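Local coordinates for tRNA (cytosine(72)-C(5))-methyltransferase (Pyrococcus horikoshii, PDB 5ZVG), which methylates the C5 position of cytosine 72 in several tRNAs, using S-adenosyl-L-methionine as the methyl donor, at residues M255-L260 / R302-A307; D268-D273 / K310-G315. All blocks are in the same frame, centred on the assembly; numbering follows the deposited sequence.

Contact 1 of 2, residues M255-L260 / R302-A307; sequences MDARKL and RAFIWA. With SAM (S-adenosylmethionine), chain C.
Arg258 lays the aliphatic part of its side chain across Phe304: CG stands 3.9 Å from the ring centroid, 15° off the normal, in a CH-pi contact over one face. Its CD meets CB of Ala303 at 3.6 Å. One turn further along helix 291-311, Ala307 presses CB against two backbone oxygens of the 3-10 turn, Ala257 O and Arg258 O. A bend at chi3 (-58°) of Arg258 then swings the guanidinium back to Asp256, which it grips side-on, Arg258 NE to Asp256 OD1 at 3.0 Å and Arg258 NH1 to Asp256 OD2 at 2.8 Å. OD1 also accepts the backbone N of Arg258 from above the carboxylate plane, forming an Asx turn. This is the adenine end of the cofactor site in the Rossmann-like methyltransferase fold: SAM N6 donates to Asp256 OD1 (2.9 Å, 166°), and Ala257 N donates to SAM N1. With an alanine at Asp256, SAM N6 would probably lose this acceptor and the Arg258 guanidinium, without its carboxylate mate, turn more freely. The Phe304 ring brings CZ to 3.3 Å from SAM N6, with SAM C5 in plane at the ring edge, while Tyr300 packs edge-to-face with the same ring.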
loop_
_atom_site.group_PDB
_atom_site.type_symbol
_atom_site.label_atom_id
_atom_site.label_comp_id
_atom_site.label_asym_id
_atom_site.label_seq_id
_atom_site.Cartn_x
_atom_site.Cartn_y
_atom_site.Cartn_z
ATOM N N MET A 255 -6.142 -11.000 17.939
ATOM C CA MET A 255 -5.639 -10.503 19.224
ATOM C C MET A 255 -4.923 -9.168 19.067
ATOM O O MET A 255 -4.484 -8.814 17.975
ATOM C CB MET A 255 -4.672 -11.506 19.872
ATOM C CG MET A 255 -3.302 -11.545 19.214
ATOM S SD MET A 255 -2.091 -12.627 20.000
ATOM C CE MET A 255 -1.868 -11.803 21.582
ATOM N N ASP A 256 -4.810 -8.436 20.171
ATOM C CA ASP A 256 -3.961 -7.254 20.236
ATOM C C ASP A 256 -2.505 -7.716 20.278
ATOM O O ASP A 256 -2.055 -8.284 21.275
ATOM C CB ASP A 256 -4.319 -6.408 21.464
ATOM C CG ASP A 256 -3.404 -5.207 21.651
ATOM O OD1 ASP A 256 -2.587 -4.904 20.757
ATOM O OD2 ASP A 256 -3.504 -4.561 22.714
ATOM N N ALA A 257 -1.775 -7.461 19.194
ATOM C CA ALA A 257 -0.408 -7.961 19.034
ATOM C C ALA A 257 0.575 -7.367 20.042
ATOM O O ALA A 257 1.696 -7.858 20.193
ATOM C CB ALA A 257 0.076 -7.706 17.624
ATOM N N ARG A 258 0.163 -6.305 20.725
ATOM C CA ARG A 258 1.010 -5.707 21.750
ATOM C C ARG A 258 1.153 -6.644 22.944
ATOM O O ARG A 258 2.068 -6.497 23.756
ATOM C CB ARG A 258 0.450 -4.355 22.188
ATOM C CG ARG A 258 0.535 -3.295 21.108
ATOM C CD ARG A 258 -0.202 -2.039 21.518
ATOM N NE ARG A 258 -1.598 -2.328 21.810
ATOM C CZ ARG A 258 -2.462 -1.436 22.272
ATOM N NH1 ARG A 258 -3.715 -1.793 22.512
ATOM N NH2 ARG A 258 -2.075 -0.187 22.487
ATOM N N LYS A 259 0.241 -7.609 23.040
ATOM C CA LYS A 259 0.314 -8.637 24.072
ATOM C C LYS A 259 0.910 -9.950 23.567
ATOM O O LYS A 259 0.787 -10.965 24.233
ATOM C CB LYS A 259 -1.082 -8.896 24.652
ATOM C CG LYS A 259 -1.754 -7.646 25.207
ATOM C CD LYS A 259 -3.133 -7.942 25.774
ATOM C CE LYS A 259 -3.075 -8.214 27.273
ATOM N NZ LYS A 259 -2.951 -6.953 28.064
ATOM N N LEU A 260 1.560 -9.921 22.403
ATOM C CA LEU A 260 2.160 -11.120 21.791
ATOM C C LEU A 260 2.912 -12.076 22.737
ATOM O O LEU A 260 2.745 -13.294 22.627
ATOM C CB LEU A 260 3.110 -10.721 20.654
ATOM C CG LEU A 260 3.834 -11.920 20.032
ATOM C CD1 LEU A 260 2.838 -12.883 19.410
ATOM C CD2 LEU A 260 4.870 -11.509 19.020
ATOM N N ARG A 302 5.893 1.488 19.281
ATOM C CA ARG A 302 6.890 1.021 20.243
ATOM C C ARG A 302 6.407 -0.198 21.012
ATOM O O ARG A 302 7.178 -1.117 21.278
ATOM C CB ARG A 302 7.266 2.129 21.226
ATOM C CG ARG A 302 8.478 2.947 20.807
ATOM C CD ARG A 302 8.478 4.306 21.486
ATOM N NE ARG A 302 9.243 5.301 20.740
ATOM C CZ ARG A 302 8.834 6.551 20.539
ATOM N NH1 ARG A 302 7.670 6.956 21.031
ATOM N NH2 ARG A 302 9.586 7.397 19.847
ATOM N N ALA A 303 5.133 -0.186 21.387
ATOM C CA ALA A 303 4.526 -1.316 22.080
ATOM C C ALA A 303 4.640 -2.600 21.257
ATOM O O ALA A 303 4.996 -3.655 21.793
ATOM C CB ALA A 303 3.082 -1.012 22.407
ATOM N N PHE A 304 4.344 -2.507 19.961
ATOM C CA PHE A 304 4.508 -3.638 19.046
ATOM C C PHE A 304 5.955 -4.108 18.995
ATOM O O PHE A 304 6.247 -5.302 19.111
ATOM C CB PHE A 304 4.062 -3.275 17.629
ATOM C CG PHE A 304 2.598 -2.991 17.496
ATOM C CD1 PHE A 304 2.065 -1.788 17.929
ATOM C CD2 PHE A 304 1.755 -3.921 16.911
ATOM C CE1 PHE A 304 0.710 -1.525 17.790
ATOM C CE2 PHE A 304 0.404 -3.668 16.766
ATOM C CZ PHE A 304 -0.119 -2.470 17.205
ATOM N N ILE A 305 6.853 -3.151 18.805
ATOM C CA ILE A 305 8.274 -3.426 18.697
ATOM C C ILE A 305 8.800 -4.170 19.918
ATOM O O ILE A 305 9.430 -5.221 19.796
ATOM C CB ILE A 305 9.074 -2.133 18.538
ATOM C CG1 ILE A 305 8.800 -1.489 17.178
ATOM C CG2 ILE A 305 10.539 -2.423 18.709
ATOM C CD1 ILE A 305 9.323 -0.066 17.058
ATOM N N TRP A 306 8.538 -3.605 21.093
ATOM C CA TRP A 306 8.946 -4.204 22.358
ATOM C C TRP A 306 8.352 -5.602 22.501
ATOM O O TRP A 306 9.024 -6.522 22.965
ATOM C CB TRP A 306 8.527 -3.306 23.529
ATOM C CG TRP A 306 8.912 -3.809 24.891
ATOM C CD1 TRP A 306 8.089 -3.932 25.973
ATOM C CD2 TRP A 306 10.212 -4.235 25.326
ATOM N NE1 TRP A 306 8.791 -4.413 27.051
ATOM C CE2 TRP A 306 10.095 -4.607 26.683
ATOM C CE3 TRP A 306 11.460 -4.344 24.702
ATOM C CZ2 TRP A 306 11.179 -5.083 27.424
ATOM C CZ3 TRP A 306 12.536 -4.819 25.442
ATOM C CH2 TRP A 306 12.388 -5.182 26.788
ATOM N N ALA A 307 7.088 -5.749 22.114
ATOM C CA ALA A 307 6.425 -7.050 22.132
ATOM C C ALA A 307 7.155 -8.047 21.236
ATOM O O ALA A 307 7.342 -9.208 21.607
ATOM C CB ALA A 307 4.976 -6.915 21.701
HETATM N N SAM C . 1.225 -6.105 6.553
HETATM C CA SAM C . -0.152 -6.149 6.067
HETATM C C SAM C . -0.232 -6.576 4.602
HETATM O O SAM C . -1.322 -6.719 4.045
HETATM O OXT SAM C . 0.785 -6.793 3.943
HETATM C CB SAM C . -0.864 -4.817 6.300
HETATM C CG SAM C . -0.816 -4.321 7.745
HETATM S SD SAM C . -1.606 -2.708 7.974
HETATM C CE SAM C . -0.183 -1.633 7.666
HETATM C "C5'" SAM C . -1.737 -2.607 9.778
HETATM C "C4'" SAM C . -2.646 -3.671 10.386
HETATM O "O4'" SAM C . -2.392 -3.774 11.773
HETATM C "C3'" SAM C . -4.126 -3.348 10.235
HETATM O "O3'" SAM C . -4.742 -4.375 9.497
HETATM C "C2'" SAM C . -4.694 -3.346 11.639
HETATM O "O2'" SAM C . -5.863 -4.125 11.689
HETATM C "C1'" SAM C . -3.605 -4.006 12.462
HETATM N N9 SAM C . -3.517 -3.502 13.847
HETATM C C8 SAM C . -3.605 -2.208 14.290
HETATM N N7 SAM C . -3.460 -2.208 15.636
HETATM C C5 SAM C . -3.279 -3.482 16.056
HETATM C C6 SAM C . -3.084 -4.047 17.310
HETATM N N6 SAM C . -3.047 -3.286 18.401
HETATM N N1 SAM C . -2.925 -5.414 17.419
HETATM C C2 SAM C . -2.959 -6.209 16.293
HETATM N N3 SAM C . -3.153 -5.643 15.052
HETATM C C4 SAM C . -3.313 -4.302 14.937
HETATM O O HOH W 1 4.224 -4.002 24.633
#

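Contact 2 of 2, residues D268-D273 / K310-G315; sequences DKILLD and KSLRRG. With SAM (S-adenosylmethionine), chain C.
With CG1 anti to the carbonyl carbon (chi1 -71°) and chi2 extended, Ile270 carries CD1 out from strand 267-273 to Leu312. The two side chains cross at an angle: Ile270 CG1 is 3.8 Å from Leu312 CD2, and Ile270 CD1 touches Leu312 CG and, more distantly (4.2 Å), Ser311 CB. The Ser311 hydroxyl is turned to Ala307 O of its own helix. At the N-terminal end of residues 268-273, Asp268 and Arg313 run side by side in the same direction, and their flat groups are inclined by 57°. Asp268 OD1 is 3.3 Å from Arg313 NH1 and almost as near to Arg313 CD, so the carboxylate oxygen lies alongside the arginine chain, bent at chi3 (58°). The contact sits at the end of the beta-alpha-beta crossover in which helix 291-311 leads, through 312-313, to strand 316-322, the parallel neighbour of strand 267-273. At the other end of the segment Asp273 OD2 accepts from the amino group of SAM and pairs with Lys211. Since Asp268 OD2 takes a hydrogen bond from Val200 N, the carboxylate is shared between the backbone of Val200 and the exposed arginine, and the long salt bridge is probably a modest electrostatic addition to the buried aliphatic contact.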
loop_
_atom_site.group_PDB
_atom_site.type_symbol
_atom_site.label_atom_id
_atom_site.label_comp_id
_atom_site.label_asym_id
_atom_site.label_seq_id
_atom_site.Cartn_x
_atom_site.Cartn_y
_atom_site.Cartn_z
ATOM N N ASP A 268 11.768 -17.284 15.353
ATOM C CA ASP A 268 13.038 -17.025 14.688
ATOM C C ASP A 268 12.935 -15.816 13.762
ATOM O O ASP A 268 13.912 -15.102 13.535
ATOM C CB ASP A 268 13.480 -18.260 13.904
ATOM C CG ASP A 268 13.579 -19.490 14.778
ATOM O OD1 ASP A 268 14.583 -19.616 15.506
ATOM O OD2 ASP A 268 12.643 -20.319 14.745
ATOM N N LYS A 269 11.740 -15.595 13.229
ATOM C CA LYS A 269 11.512 -14.518 12.279
ATOM C C LYS A 269 10.214 -13.825 12.623
ATOM O O LYS A 269 9.174 -14.467 12.766
ATOM C CB LYS A 269 11.458 -15.037 10.832
ATOM C CG LYS A 269 12.699 -15.779 10.360
ATOM C CD LYS A 269 13.865 -14.824 10.202
ATOM C CE LYS A 269 15.150 -15.539 9.805
ATOM N NZ LYS A 269 15.024 -16.295 8.535
ATOM N N ILE A 270 10.282 -12.509 12.769
ATOM C CA ILE A 270 9.086 -11.718 12.992
ATOM C C ILE A 270 8.998 -10.582 11.986
ATOM O O ILE A 270 9.934 -9.787 11.843
ATOM C CB ILE A 270 9.044 -11.129 14.408
ATOM C CG1 ILE A 270 8.783 -12.223 15.442
ATOM C CG2 ILE A 270 7.969 -10.074 14.497
ATOM C CD1 ILE A 270 8.611 -11.693 16.847
ATOM N N LEU A 271 7.872 -10.514 11.281
ATOM C CA LEU A 271 7.571 -9.354 10.455
ATOM C C LEU A 271 6.620 -8.411 11.179
ATOM O O LEU A 271 5.535 -8.806 11.612
ATOM C CB LEU A 271 6.971 -9.772 9.111
ATOM C CG LEU A 271 6.431 -8.607 8.273
ATOM C CD1 LEU A 271 7.506 -7.578 7.987
ATOM C CD2 LEU A 271 5.838 -9.115 6.979
ATOM N N LEU A 272 7.042 -7.160 11.306
ATOM C CA LEU A 272 6.202 -6.115 11.867
ATOM C C LEU A 272 5.976 -5.036 10.812
ATOM O O LEU A 272 6.766 -4.099 10.674
ATOM C CB LEU A 272 6.828 -5.522 13.131
ATOM C CG LEU A 272 6.089 -4.331 13.756
ATOM C CD1 LEU A 272 4.607 -4.630 13.965
ATOM C CD2 LEU A 272 6.741 -3.933 15.072
ATOM N N ASP A 273 4.908 -5.200 10.043
ATOM C CA ASP A 273 4.509 -4.190 9.075
ATOM C C ASP A 273 3.486 -3.295 9.768
ATOM O O ASP A 273 2.276 -3.481 9.643
ATOM C CB ASP A 273 3.956 -4.851 7.808
ATOM C CG ASP A 273 3.573 -3.854 6.747
ATOM O OD1 ASP A 273 4.460 -3.100 6.291
ATOM O OD2 ASP A 273 2.396 -3.859 6.330
ATOM N N LYS A 310 10.769 -9.050 22.683
ATOM C CA LYS A 310 10.639 -10.023 23.762
ATOM C C LYS A 310 10.234 -11.408 23.244
ATOM O O LYS A 310 10.591 -12.426 23.837
ATOM C CB LYS A 310 9.632 -9.529 24.801
ATOM C CG LYS A 310 10.179 -8.424 25.699
ATOM C CD LYS A 310 9.288 -8.172 26.914
ATOM C CE LYS A 310 7.886 -7.729 26.513
ATOM N NZ LYS A 310 7.027 -7.478 27.709
ATOM N N SER A 311 9.502 -11.443 22.134
ATOM C CA SER A 311 9.042 -12.705 21.560
ATOM C C SER A 311 10.043 -13.324 20.584
ATOM O O SER A 311 9.780 -14.377 20.006
ATOM C CB SER A 311 7.709 -12.505 20.842
ATOM O OG SER A 311 6.733 -11.957 21.707
ATOM N N LEU A 312 11.176 -12.660 20.383
ATOM C CA LEU A 312 12.214 -13.177 19.497
ATOM C C LEU A 312 13.221 -14.034 20.249
ATOM O O LEU A 312 13.616 -13.700 21.363
ATOM C CB LEU A 312 12.946 -12.030 18.793
ATOM C CG LEU A 312 12.495 -11.606 17.394
ATOM C CD1 LEU A 312 13.454 -10.562 16.841
ATOM C CD2 LEU A 312 12.382 -12.791 16.440
ATOM N N ARG A 313 13.631 -15.140 19.638
ATOM C CA ARG A 313 14.772 -15.886 20.144
ATOM C C ARG A 313 16.016 -15.037 19.945
ATOM O O ARG A 313 16.060 -14.208 19.034
ATOM C CB ARG A 313 14.933 -17.234 19.430
ATOM C CG ARG A 313 13.728 -18.143 19.535
ATOM C CD ARG A 313 13.927 -19.464 18.809
ATOM N NE ARG A 313 15.084 -20.203 19.310
ATOM C CZ ARG A 313 15.476 -21.384 18.841
ATOM N NH1 ARG A 313 14.803 -21.966 17.856
ATOM N NH2 ARG A 313 16.540 -21.986 19.358
ATOM N N ARG A 314 17.012 -15.218 20.806
ATOM C CA ARG A 314 18.316 -14.627 20.565
ATOM C C ARG A 314 18.819 -15.153 19.229
ATOM O O ARG A 314 18.619 -16.321 18.911
ATOM C CB ARG A 314 19.289 -14.958 21.697
ATOM C CG ARG A 314 19.012 -14.199 22.984
ATOM C CD ARG A 314 19.897 -14.679 24.122
ATOM N NE ARG A 314 19.682 -16.094 24.411
ATOM C CZ ARG A 314 18.782 -16.547 25.278
ATOM N NH1 ARG A 314 18.004 -15.695 25.934
ATOM N NH2 ARG A 314 18.652 -17.850 25.483
ATOM N N GLY A 315 19.465 -14.294 18.446
ATOM C CA GLY A 315 19.820 -14.638 17.080
ATOM C C GLY A 315 18.655 -14.556 16.104
ATOM O O GLY A 315 18.816 -14.819 14.914
HETATM N N SAM C . 1.225 -6.105 6.553
HETATM C CA SAM C . -0.152 -6.149 6.067
HETATM C C SAM C . -0.232 -6.576 4.602
HETATM O O SAM C . -1.322 -6.719 4.045
HETATM O OXT SAM C . 0.785 -6.793 3.943
HETATM C CB SAM C . -0.864 -4.817 6.300
HETATM C CG SAM C . -0.816 -4.321 7.745
HETATM S SD SAM C . -1.606 -2.708 7.974
HETATM C CE SAM C . -0.183 -1.633 7.666
HETATM C "C5'" SAM C . -1.737 -2.607 9.778
HETATM C "C4'" SAM C . -2.646 -3.671 10.386
HETATM O "O4'" SAM C . -2.392 -3.774 11.773
HETATM C "C3'" SAM C . -4.126 -3.348 10.235
HETATM O "O3'" SAM C . -4.742 -4.375 9.497
HETATM C "C2'" SAM C . -4.694 -3.346 11.639
HETATM O "O2'" SAM C . -5.863 -4.125 11.689
HETATM C "C1'" SAM C . -3.605 -4.006 12.462
HETATM N N9 SAM C . -3.517 -3.502 13.847
HETATM C C8 SAM C . -3.605 -2.208 14.290
HETATM N N7 SAM C . -3.460 -2.208 15.636
HETATM C C5 SAM C . -3.279 -3.482 16.056
HETATM C C6 SAM C . -3.084 -4.047 17.310
HETATM N N6 SAM C . -3.047 -3.286 18.401
HETATM N N1 SAM C . -2.925 -5.414 17.419
HETATM C C2 SAM C . -2.959 -6.209 16.293
HETATM N N3 SAM C . -3.153 -5.643 15.052
HETATM C C4 SAM C . -3.313 -4.302 14.937
#

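How the contacts relate
After strand 250-254 the chain enters residues 255-260, the first half of contact 1, and then strand 267-273, which supplies the first half of contact 2. Helix 291-311 brings it back: residues 302-307 close the loop of contact 1, and residues 310-315 close that of contact 2 as the chain heads into strand 316-322. The two loops therefore cross rather than nest. Their centres are 12 Å apart and they touch directly, Leu260 CD2 lying 3.3 Å from Ser311 OG and Phe304 CB 3.8 Å from Leu272 CD2. Helix 291-311 and the short strand that follows it are thus tied to a loop and to strand 267-273, which meet SAM at its adenine and its amino group, respectively.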